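Local coordinates for protein CurF (Lyngbya majuscula, PDB 2Q35) that probably catalyses, as the crotonase-fold ECH2 domain of CurF, a decarboxylation step in the beta-branching of a polyketide chain, at residues V122-F127 and G158-G163; E144-E149 and R169-P174. The protein carries 1 engineered substitution. One frame throughout, in Å; residues are numbered along the deposited sequence.

Contact 1. Residues V122-F127 and G158-G163; sequences VYATNF and GENYRG
Y123 and Y161 face each other as a hydrogen-bonded antiparallel pair joined by two backbone bonds. The bond from Y161 N to Y123 O is nearly straight (168°, 2.9 Å), whereas the return bond from Y123 N to Y161 O is more bent. Followed outward, the Y123 side chain starts with CB beside Y161 O. CG lies anti to the carbonyl carbon (chi1 -57°), which carries the ring along the neighbouring strand until CD2 and CE2 reach G163, whose N meets the ring edge in its plane, 3.9 Å from CD2. At the tip, OH is gripped by M97 O and S118 N, while F117 packs edge-to-face with the ring; a tyrosine suits a buried place that ends in polar backbone. A leucine here would probably leave M97 O and S118 N without their hydroxyl mate and F117 without its aromatic neighbour. On the other face of the sheet V122 CG1 presses on N160 CB at 3.4 Å, and CG2 touches R162 CG. The small A124 lets N160 OD1 approach its CB to 3.2 Å; a water joins that oxygen to N126 ND2. G158, with positive phi after helix 148-157, brings its CA within 3.2 Å of T125 O. The pairing adds strand 161-162 as an outer strand, within this chain, of a small three-stranded sheet with strands 122-124 and 100-102, separate from the six-stranded sheet of this crotonase-family domain.

Contact 2. Residues E144-E149 and R169-P174; sequences EKLGSE and RGIPFP
L146 and I171 lie side by side and point the same way, their meeting atoms being the methyls L146 CD2 and I171 CD1, 3.7 Å apart. I171 reaches this place because CG1 stands anti to its backbone N (chi1 -166°) and the chain continues extended to CD1. F173 is set differently: its side chain crosses that of L146 at about a right angle, so that the same CD2 methyl comes in at the ring edge, in the ring plane, 3.7 Å from CE2. One branched leucine thus serves an aliphatic and an aromatic neighbour with a single methyl. The contact joins the C-terminal end of helix 138-146 to the connection between helix 163-168 and strand 175-176 of the crotonase-family domain. There G170, with positive phi, closes helix 163-168 in a Schellman motif, and P172 centres an inverse gamma turn. That turn presents the proline ring to the helix end: CG sits 3.2 Å from K145 O, and CD packs near L146 O. K145 O also lies 3.3 Å from F173 CE2. K145 CB packs on CZ close to the backbone, while the extended chain carries NZ away to a hydrogen bond with L110 O; a lysine suits a place apolar at its root and polar at its end. L110 also packs on L146 and F173. From the third subunit, E149 packs against K145, P172 and F173.

The centres of contact 1 and contact 2 lie 14 Å apart, and their segments alternate along the chain: 122-127, 144-149, 158-163, then 169-174. Helix 148-157 begins in contact 2 and leads into the 158-163 segment of contact 1; helix 163-168 then returns the chain to contact 2. The two meet directly where Y161 CE1 packs 4.1 Å from R169 NH1. E153 ties them further, bonding Y161 OH through one carboxylate oxygen and R169 through the other. Contact 2 packs against both neighbouring subunits; contact 1 has a long, weak ion pair from E159 to K191 of the second subunit. The N126 side chain lies about 6 Å from a bound glycerol, probably from the crystallisation liquor.

Contact 1. Residues V122-F127 and G158-G163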
loop_
_atom_site.group_PDB
_atom_site.type_symbol
_atom_site.label_atom_id
_atom_site.label_comp_id
_atom_site.label_asym_id
_atom_site.label_seq_id
_atom_site.Cartn_x
_atom_site.Cartn_y
_atom_site.Cartn_z
ATOM N N VAL A 122 4.892 -21.918 8.621
ATOM C CA VAL A 122 3.952 -21.855 7.536
ATOM C C VAL A 122 2.764 -20.979 7.952
ATOM O O VAL A 122 2.358 -21.019 9.106
ATOM C CB VAL A 122 3.573 -23.326 7.124
ATOM C CG1 VAL A 122 2.154 -23.506 6.774
ATOM C CG2 VAL A 122 4.543 -23.792 6.017
ATOM N N TYR A 123 2.264 -20.198 6.998
ATOM C CA TYR A 123 1.141 -19.247 7.223
ATOM C C TYR A 123 0.111 -19.406 6.110
ATOM O O TYR A 123 0.456 -19.507 4.939
ATOM C CB TYR A 123 1.688 -17.802 7.280
ATOM C CG TYR A 123 2.731 -17.677 8.367
ATOM C CD1 TYR A 123 2.364 -17.497 9.693
ATOM C CD2 TYR A 123 4.090 -17.876 8.074
ATOM C CE1 TYR A 123 3.309 -17.444 10.713
ATOM C CE2 TYR A 123 5.033 -17.833 9.077
ATOM C CZ TYR A 123 4.649 -17.633 10.384
ATOM O OH TYR A 123 5.564 -17.604 11.406
ATOM N N ALA A 124 -1.185 -19.393 6.455
ATOM C CA ALA A 124 -2.195 -19.607 5.418
ATOM C C ALA A 124 -3.515 -18.961 5.840
ATOM O O ALA A 124 -3.851 -19.003 7.017
ATOM C CB ALA A 124 -2.445 -21.082 5.186
ATOM N N THR A 125 -4.231 -18.387 4.871
ATOM C CA THR A 125 -5.665 -18.083 5.035
ATOM C C THR A 125 -6.284 -19.241 4.260
ATOM O O THR A 125 -6.446 -19.161 3.034
ATOM C CB THR A 125 -6.073 -16.739 4.381
ATOM O OG1 THR A 125 -5.541 -16.643 3.055
ATOM C CG2 THR A 125 -5.588 -15.525 5.180
ATOM N N ASN A 126 -6.551 -20.339 4.969
ATOM C CA ASN A 126 -6.856 -21.637 4.344
ATOM C C ASN A 126 -8.342 -21.888 4.042
ATOM O O ASN A 126 -8.717 -22.956 3.582
ATOM C CB ASN A 126 -6.281 -22.795 5.168
ATOM C CG ASN A 126 -6.726 -22.754 6.596
ATOM O OD1 ASN A 126 -7.619 -21.975 6.959
ATOM N ND2 ASN A 126 -6.119 -23.598 7.438
ATOM N N PHE A 127 -9.183 -20.884 4.274
ATOM C CA PHE A 127 -10.601 -21.046 4.011
ATOM C C PHE A 127 -10.874 -21.649 2.635
ATOM O O PHE A 127 -11.588 -22.643 2.513
ATOM C CB PHE A 127 -11.298 -19.693 4.160
ATOM C CG PHE A 127 -10.858 -18.915 5.373
ATOM C CD1 PHE A 127 -11.374 -19.220 6.640
ATOM C CD2 PHE A 127 -9.938 -17.877 5.255
ATOM C CE1 PHE A 127 -10.986 -18.487 7.773
ATOM C CE2 PHE A 127 -9.545 -17.152 6.377
ATOM C CZ PHE A 127 -10.077 -17.470 7.646
ATOM N N GLY A 158 -5.665 -20.332 -0.786
ATOM C CA GLY A 158 -5.739 -20.993 0.517
ATOM C C GLY A 158 -4.478 -21.767 0.912
ATOM O O GLY A 158 -4.496 -22.487 1.910
ATOM N N GLU A 159 -3.400 -21.608 0.148
ATOM C CA GLU A 159 -2.172 -22.397 0.320
ATOM C C GLU A 159 -1.340 -21.995 1.530
ATOM O O GLU A 159 -1.491 -20.892 2.071
ATOM C CB GLU A 159 -1.261 -22.304 -0.933
ATOM C CG GLU A 159 -1.660 -23.174 -2.077
ATOM C CD GLU A 159 -0.525 -23.426 -3.075
ATOM O OE1 GLU A 159 0.532 -22.753 -2.997
ATOM O OE2 GLU A 159 -0.701 -24.308 -3.936
ATOM N N ASN A 160 -0.411 -22.892 1.897
ATOM C CA ASN A 160 0.548 -22.640 2.968
ATOM C C ASN A 160 1.785 -21.964 2.400
ATOM O O ASN A 160 2.365 -22.444 1.434
ATOM C CB ASN A 160 0.978 -23.965 3.634
ATOM C CG ASN A 160 -0.161 -24.645 4.368
ATOM O OD1 ASN A 160 -1.103 -23.997 4.810
ATOM N ND2 ASN A 160 -0.080 -25.955 4.496
ATOM N N TYR A 161 2.152 -20.832 2.993
ATOM C CA TYR A 161 3.332 -20.071 2.623
ATOM C C TYR A 161 4.342 -20.091 3.767
ATOM O O TYR A 161 4.028 -19.718 4.884
ATOM C CB TYR A 161 2.966 -18.617 2.326
ATOM C CG TYR A 161 2.099 -18.454 1.105
ATOM C CD1 TYR A 161 2.635 -17.991 -0.090
ATOM C CD2 TYR A 161 0.731 -18.769 1.142
ATOM C CE1 TYR A 161 1.824 -17.840 -1.236
ATOM C CE2 TYR A 161 -0.078 -18.622 0.018
ATOM C CZ TYR A 161 0.476 -18.154 -1.163
ATOM O OH TYR A 161 -0.332 -18.029 -2.268
ATOM N N ARG A 162 5.572 -20.521 3.511
ATOM C CA ARG A 162 6.587 -20.325 4.556
ATOM C C ARG A 162 6.913 -18.822 4.724
ATOM O O ARG A 162 6.842 -18.050 3.770
ATOM C CB ARG A 162 7.882 -21.113 4.250
ATOM C CG ARG A 162 7.811 -22.616 4.550
ATOM C CD ARG A 162 9.130 -23.374 4.268
ATOM N NE ARG A 162 10.096 -22.515 3.591
ATOM C CZ ARG A 162 10.249 -22.432 2.272
ATOM N NH1 ARG A 162 9.511 -23.179 1.450
ATOM N NH2 ARG A 162 11.155 -21.599 1.781
ATOM N N GLY A 163 7.326 -18.430 5.929
ATOM C CA GLY A 163 7.765 -17.055 6.193
ATOM C C GLY A 163 8.773 -16.583 5.162
ATOM O O GLY A 163 8.672 -15.478 4.626
HETATM O O HOH W 1 -3.273 -18.706 2.231
HETATM O O HOH W 2 -3.620 -25.023 6.093
#

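Contact 2. Residues E144-E149 and R169-P174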
loop_
_atom_site.group_PDB
_atom_site.type_symbol
_atom_site.label_atom_id
_atom_site.label_comp_id
_atom_site.label_asym_id
_atom_site.label_seq_id
_atom_site.Cartn_x
_atom_site.Cartn_y
_atom_site.Cartn_z
ATOM N N GLU A 144 -5.043 -4.455 4.131
ATOM C CA GLU A 144 -4.440 -3.352 4.872
ATOM C C GLU A 144 -3.010 -3.671 5.273
ATOM O O GLU A 144 -2.128 -2.833 5.113
ATOM C CB GLU A 144 -5.290 -2.963 6.093
ATOM C CG GLU A 144 -4.639 -1.930 7.032
ATOM C CD GLU A 144 -4.701 -0.493 6.507
ATOM O OE1 GLU A 144 -5.246 -0.254 5.400
ATOM O OE2 GLU A 144 -4.189 0.408 7.220
ATOM N N LYS A 145 -2.771 -4.888 5.730
ATOM C CA LYS A 145 -1.509 -5.181 6.402
ATOM C C LYS A 145 -0.469 -5.928 5.593
ATOM O O LYS A 145 0.730 -5.678 5.777
ATOM C CB LYS A 145 -1.764 -5.867 7.723
ATOM C CG LYS A 145 -2.749 -5.077 8.567
ATOM C CD LYS A 145 -2.512 -5.329 10.006
ATOM C CE LYS A 145 -3.513 -4.547 10.837
ATOM N NZ LYS A 145 -3.131 -4.705 12.260
ATOM N N LEU A 146 -0.903 -6.823 4.704
ATOM C CA LEU A 146 0.056 -7.539 3.835
ATOM C C LEU A 146 0.188 -6.902 2.457
ATOM O O LEU A 146 1.122 -7.216 1.716
ATOM C CB LEU A 146 -0.327 -9.011 3.666
ATOM C CG LEU A 146 -0.579 -9.860 4.906
ATOM C CD1 LEU A 146 -0.823 -11.310 4.506
ATOM C CD2 LEU A 146 0.571 -9.753 5.915
ATOM N N GLY A 147 -0.752 -6.029 2.110
ATOM C CA GLY A 147 -0.833 -5.439 0.772
ATOM C C GLY A 147 -1.830 -6.185 -0.092
ATOM O O GLY A 147 -2.012 -7.385 0.082
ATOM N N SER A 148 -2.477 -5.480 -1.023
ATOM C CA SER A 148 -3.576 -6.073 -1.801
ATOM C C SER A 148 -3.197 -7.333 -2.603
ATOM O O SER A 148 -4.024 -8.246 -2.740
ATOM C CB SER A 148 -4.275 -5.017 -2.689
ATOM O OG SER A 148 -3.373 -4.417 -3.614
ATOM N N GLU A 149 -1.958 -7.412 -3.091
ATOM C CA GLU A 149 -1.549 -8.552 -3.929
ATOM C C GLU A 149 -1.221 -9.853 -3.220
ATOM O O GLU A 149 -1.668 -10.913 -3.663
ATOM C CB GLU A 149 -0.406 -8.181 -4.858
ATOM C CG GLU A 149 -0.879 -7.963 -6.262
ATOM C CD GLU A 149 -1.691 -6.690 -6.417
ATOM O OE1 GLU A 149 -1.046 -5.612 -6.467
ATOM O OE2 GLU A 149 -2.949 -6.785 -6.522
ATOM N N ARG A 169 8.652 -12.301 -1.213
ATOM C CA ARG A 169 7.521 -11.687 -1.878
ATOM C C ARG A 169 7.332 -10.224 -1.462
ATOM O O ARG A 169 6.493 -9.516 -2.016
ATOM C CB ARG A 169 6.288 -12.471 -1.458
ATOM C CG ARG A 169 5.230 -12.575 -2.462
ATOM C CD ARG A 169 5.588 -13.581 -3.544
ATOM N NE ARG A 169 4.564 -13.460 -4.561
ATOM C CZ ARG A 169 3.591 -14.336 -4.775
ATOM N NH1 ARG A 169 3.524 -15.476 -4.092
ATOM N NH2 ARG A 169 2.706 -14.073 -5.722
ATOM N N GLY A 170 8.109 -9.768 -0.489
ATOM C CA GLY A 170 8.069 -8.368 -0.075
ATOM C C GLY A 170 7.015 -8.052 0.968
ATOM O O GLY A 170 6.563 -6.917 1.074
ATOM N N ILE A 171 6.629 -9.046 1.759
ATOM C CA ILE A 171 5.673 -8.800 2.854
ATOM C C ILE A 171 6.181 -7.625 3.722
ATOM O O ILE A 171 7.376 -7.516 3.999
ATOM C CB ILE A 171 5.430 -10.098 3.662
ATOM C CG1 ILE A 171 4.195 -9.975 4.565
ATOM C CG2 ILE A 171 6.670 -10.504 4.456
ATOM C CD1 ILE A 171 3.860 -11.278 5.304
ATOM N N PRO A 172 5.294 -6.701 4.102
ATOM C CA PRO A 172 5.757 -5.562 4.895
ATOM C C PRO A 172 5.799 -5.816 6.398
ATOM O O PRO A 172 5.307 -4.984 7.164
ATOM C CB PRO A 172 4.729 -4.478 4.577
ATOM C CG PRO A 172 3.486 -5.214 4.171
ATOM C CD PRO A 172 3.857 -6.617 3.770
ATOM N N PHE A 173 6.320 -6.961 6.815
ATOM C CA PHE A 173 6.554 -7.232 8.238
ATOM C C PHE A 173 7.902 -7.905 8.358
ATOM O O PHE A 173 8.362 -8.499 7.386
ATOM C CB PHE A 173 5.505 -8.183 8.806
ATOM C CG PHE A 173 4.158 -7.550 9.024
ATOM C CD1 PHE A 173 3.975 -6.641 10.051
ATOM C CD2 PHE A 173 3.086 -7.884 8.222
ATOM C CE1 PHE A 173 2.737 -6.062 10.287
ATOM C CE2 PHE A 173 1.832 -7.313 8.447
ATOM C CZ PHE A 173 1.664 -6.409 9.487
ATOM N N PRO A 174 8.538 -7.835 9.546
ATOM C CA PRO A 174 9.816 -8.561 9.678
ATOM C C PRO A 174 9.603 -10.066 9.693
ATOM O O PRO A 174 8.622 -10.569 10.259
ATOM C CB PRO A 174 10.387 -8.105 11.021
ATOM C CG PRO A 174 9.343 -7.270 11.673
ATOM C CD PRO A 174 8.161 -7.098 10.770
#